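PDB 6NOR: putative NAD dependent dehydrogenase from Micromonospora echinospora, which binds NAD and probably acts as an oxidoreductase of the GFO/IDH/MocA type in the biosynthesis of gentamicin. Local coordinates for residues L195-W200 with V251-P256. Sequence-based numbering, arbitrary orientation.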
ATOM      1  N   LEU A 195      11.261 -25.261  -7.494  1.00 18.08           N
ATOM      2  CA  LEU A 195      11.893 -25.476  -6.199  1.00 20.62           C
ATOM      3  C   LEU A 195      13.402 -25.343  -6.295  1.00 23.53           C
ATOM      4  O   LEU A 195      14.059 -24.917  -5.360  1.00 26.97           O
ATOM      5  CB  LEU A 195      11.523 -26.846  -5.646  1.00 25.88           C
ATOM      6  CG  LEU A 195      11.500 -26.996  -4.139  1.00 30.23           C
ATOM      7  CD1 LEU A 195      10.729 -25.844  -3.536  1.00 32.53           C
ATOM      8  CD2 LEU A 195      10.860 -28.325  -3.782  1.00 29.26           C
ATOM      9  N   THR A 196      13.960 -25.689  -7.442  1.00 17.98           N
ATOM     10  CA  THR A 196      15.381 -25.498  -7.638  1.00 17.93           C
ATOM     11  C   THR A 196      15.679 -24.077  -8.089  1.00 17.88           C
ATOM     12  O   THR A 196      16.611 -23.446  -7.625  1.00 20.76           O
ATOM     13  CB  THR A 196      15.928 -26.485  -8.688  1.00 19.72           C
ATOM     14  OG1 THR A 196      15.649 -27.809  -8.254  1.00 24.13           O
ATOM     15  CG2 THR A 196      17.441 -26.312  -8.883  1.00 17.92           C
ATOM     16  N   ASP A 197      14.886 -23.596  -9.030  1.00 17.90           N
ATOM     17  CA  ASP A 197      15.142 -22.325  -9.703  1.00 17.86           C
ATOM     18  C   ASP A 197      14.884 -21.147  -8.756  1.00 20.92           C
ATOM     19  O   ASP A 197      15.694 -20.251  -8.657  1.00 21.88           O
ATOM     20  CB  ASP A 197      14.269 -22.238 -10.955  1.00 17.90           C
ATOM     21  CG  ASP A 197      14.454 -20.948 -11.729  1.00 29.84           C
ATOM     22  OD1 ASP A 197      15.595 -20.469 -11.850  1.00 35.72           O
ATOM     23  OD2 ASP A 197      13.442 -20.403 -12.221  1.00 30.07           O
ATOM     24  N   LEU A 198      13.746 -21.170  -8.063  1.00 17.85           N
ATOM     25  CA  LEU A 198      13.338 -20.083  -7.180  1.00 17.82           C
ATOM     26  C   LEU A 198      13.581 -20.462  -5.731  1.00 17.81           C
ATOM     27  O   LEU A 198      13.895 -19.622  -4.896  1.00 17.77           O
ATOM     28  CB  LEU A 198      11.859 -19.731  -7.379  1.00 17.87           C
ATOM     29  CG  LEU A 198      11.443 -19.400  -8.809  1.00 17.88           C
ATOM     30  CD1 LEU A 198       9.966 -19.120  -8.876  1.00 17.94           C
ATOM     31  CD2 LEU A 198      12.211 -18.223  -9.362  1.00 17.82           C
ATOM     32  N   GLY A 199      13.436 -21.747  -5.447  1.00 17.85           N
ATOM     33  CA  GLY A 199      13.567 -22.242  -4.100  1.00 17.85           C
ATOM     34  C   GLY A 199      14.979 -22.073  -3.608  1.00 17.79           C
ATOM     35  O   GLY A 199      15.188 -21.942  -2.419  1.00 22.96           O
ATOM     36  N   TRP A 200      15.949 -22.086  -4.514  1.00 17.77           N
ATOM     37  CA  TRP A 200      17.308 -21.767  -4.126  1.00 17.72           C
ATOM     38  C   TRP A 200      17.356 -20.448  -3.358  1.00 20.20           C
ATOM     39  O   TRP A 200      17.902 -20.378  -2.264  1.00 18.25           O
ATOM     40  CB  TRP A 200      18.250 -21.672  -5.334  1.00 17.71           C
ATOM     41  CG  TRP A 200      19.637 -21.342  -4.883  1.00 24.38           C
ATOM     42  CD1 TRP A 200      20.127 -20.107  -4.543  1.00 17.63           C
ATOM     43  CD2 TRP A 200      20.700 -22.258  -4.665  1.00 17.68           C
ATOM     44  NE1 TRP A 200      21.421 -20.206  -4.139  1.00 17.61           N
ATOM     45  CE2 TRP A 200      21.803 -21.520  -4.212  1.00 17.64           C
ATOM     46  CE3 TRP A 200      20.834 -23.637  -4.829  1.00 18.25           C
ATOM     47  CZ2 TRP A 200      23.012 -22.106  -3.910  1.00 23.86           C
ATOM     48  CZ3 TRP A 200      22.031 -24.216  -4.534  1.00 20.88           C
ATOM     49  CH2 TRP A 200      23.112 -23.455  -4.081  1.00 22.90           C
ATOM     50  N   VAL A 251       7.117 -20.969  -3.614  1.00 18.14           N
ATOM     51  CA  VAL A 251       7.616 -20.600  -4.934  1.00 18.10           C
ATOM     52  C   VAL A 251       6.704 -21.097  -6.041  1.00 18.17           C
ATOM     53  O   VAL A 251       6.038 -22.100  -5.904  1.00 20.87           O
ATOM     54  CB  VAL A 251       9.040 -21.132  -5.177  1.00 21.34           C
ATOM     55  CG1 VAL A 251      10.013 -20.599  -4.103  1.00 17.96           C
ATOM     56  CG2 VAL A 251       9.054 -22.662  -5.260  1.00 18.08           C
ATOM     57  N   SER A 252       6.669 -20.376  -7.147  1.00 19.34           N
ATOM     58  CA  SER A 252       5.766 -20.714  -8.223  1.00 18.22           C
ATOM     59  C   SER A 252       6.237 -20.146  -9.537  1.00 18.18           C
ATOM     60  O   SER A 252       6.735 -19.029  -9.585  1.00 18.11           O
ATOM     61  CB  SER A 252       4.357 -20.197  -7.925  1.00 18.97           C
ATOM     62  OG  SER A 252       3.494 -20.462  -9.008  1.00 22.64           O
ATOM     63  N   TRP A 253       6.061 -20.936 -10.592  1.00 18.22           N
ATOM     64  CA  TRP A 253       6.282 -20.533 -11.974  1.00 18.21           C
ATOM     65  C   TRP A 253       4.977 -20.198 -12.681  1.00 18.28           C
ATOM     66  O   TRP A 253       4.976 -19.865 -13.847  1.00 18.28           O
ATOM     67  CB  TRP A 253       6.962 -21.642 -12.757  1.00 18.22           C
ATOM     68  CG  TRP A 253       8.446 -21.758 -12.637  1.00 18.14           C
ATOM     69  CD1 TRP A 253       9.319 -20.886 -12.040  1.00 18.06           C
ATOM     70  CD2 TRP A 253       9.229 -22.828 -13.133  1.00 18.15           C
ATOM     71  NE1 TRP A 253      10.599 -21.347 -12.153  1.00 18.02           N
ATOM     72  CE2 TRP A 253      10.574 -22.545 -12.820  1.00 22.55           C
ATOM     73  CE3 TRP A 253       8.929 -23.998 -13.834  1.00 18.22           C
ATOM     74  CZ2 TRP A 253      11.616 -23.394 -13.184  1.00 22.45           C
ATOM     75  CZ3 TRP A 253       9.966 -24.846 -14.185  1.00 18.21           C
ATOM     76  CH2 TRP A 253      11.289 -24.537 -13.865  1.00 18.14           C
ATOM     77  N   ALA A 254       3.855 -20.309 -11.984  1.00 19.46           N
ATOM     78  CA  ALA A 254       2.577 -20.179 -12.667  1.00 21.14           C
ATOM     79  C   ALA A 254       1.806 -18.971 -12.176  1.00 24.26           C
ATOM     80  O   ALA A 254       0.577 -18.940 -12.243  1.00 21.09           O
ATOM     81  CB  ALA A 254       1.759 -21.437 -12.490  1.00 23.29           C
ATOM     82  N   CYS A 255       2.534 -17.970 -11.695  1.00 23.23           N
ATOM     83  CA  CYS A 255       1.907 -16.769 -11.168  1.00 18.35           C
ATOM     84  C   CYS A 255       1.956 -15.595 -12.159  1.00 21.90           C
ATOM     85  O   CYS A 255       3.026 -15.142 -12.546  1.00 27.08           O
ATOM     86  CB  CYS A 255       2.587 -16.379  -9.861  1.00 23.30           C
ATOM     87  SG  CYS A 255       1.804 -15.002  -8.991  1.00 35.46           S
ATOM     88  N   PRO A 256       0.788 -15.080 -12.555  1.00 22.77           N
ATOM     89  CA  PRO A 256       0.688 -13.984 -13.532  1.00 18.35           C
ATOM     90  C   PRO A 256       0.885 -12.594 -12.905  1.00 18.28           C
ATOM     91  O   PRO A 256       0.888 -12.450 -11.685  1.00 18.28           O
ATOM     92  CB  PRO A 256      -0.749 -14.135 -14.053  1.00 18.46           C
ATOM     93  CG  PRO A 256      -1.497 -14.610 -12.859  1.00 18.54           C
ATOM     94  CD  PRO A 256      -0.530 -15.430 -12.000  1.00 18.49           C
TER
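The branched side chain of V251 packs into the break between helix 194-197 and helix 199-209: its CB meets L198 CB at 3.8 Å, CG1 approaches the backbone N of G199, and CG2 meets L195 CD1 at 4.0 Å. A compact valine suits this end of strand 246-252, since its two methyls spread across the break. L198, its CG beside its own backbone N (chi1 -55°), is long and apolar enough to bridge from V251 to the indole, where its CD1 lies 3.7 Å from W253 CD1 in an oblique approach. Tryptophan offers L198 an apolar surface and D197 one N-H: at the ring's edge W253 NE1 donates to D197 OD2 (3.0 Å), which accepts through its anti lone pair, 16° out of the indole plane. Carboxylate and ring planes are 61° apart. A phenylalanine in place of W253 would probably leave OD2 without this donor and D197 freer to turn. Aspartate suits its place by having two oxygens: OD1 faces the NAD-binding K116 in a long, weak ion pair, and the D197 side chain comes within about 4 Å of the bound NAD at the nearest atoms. The indole N-H, from the loop that follows strand 246-252, is therefore likely to help fix the rotation of a carboxylate beside the cofactor.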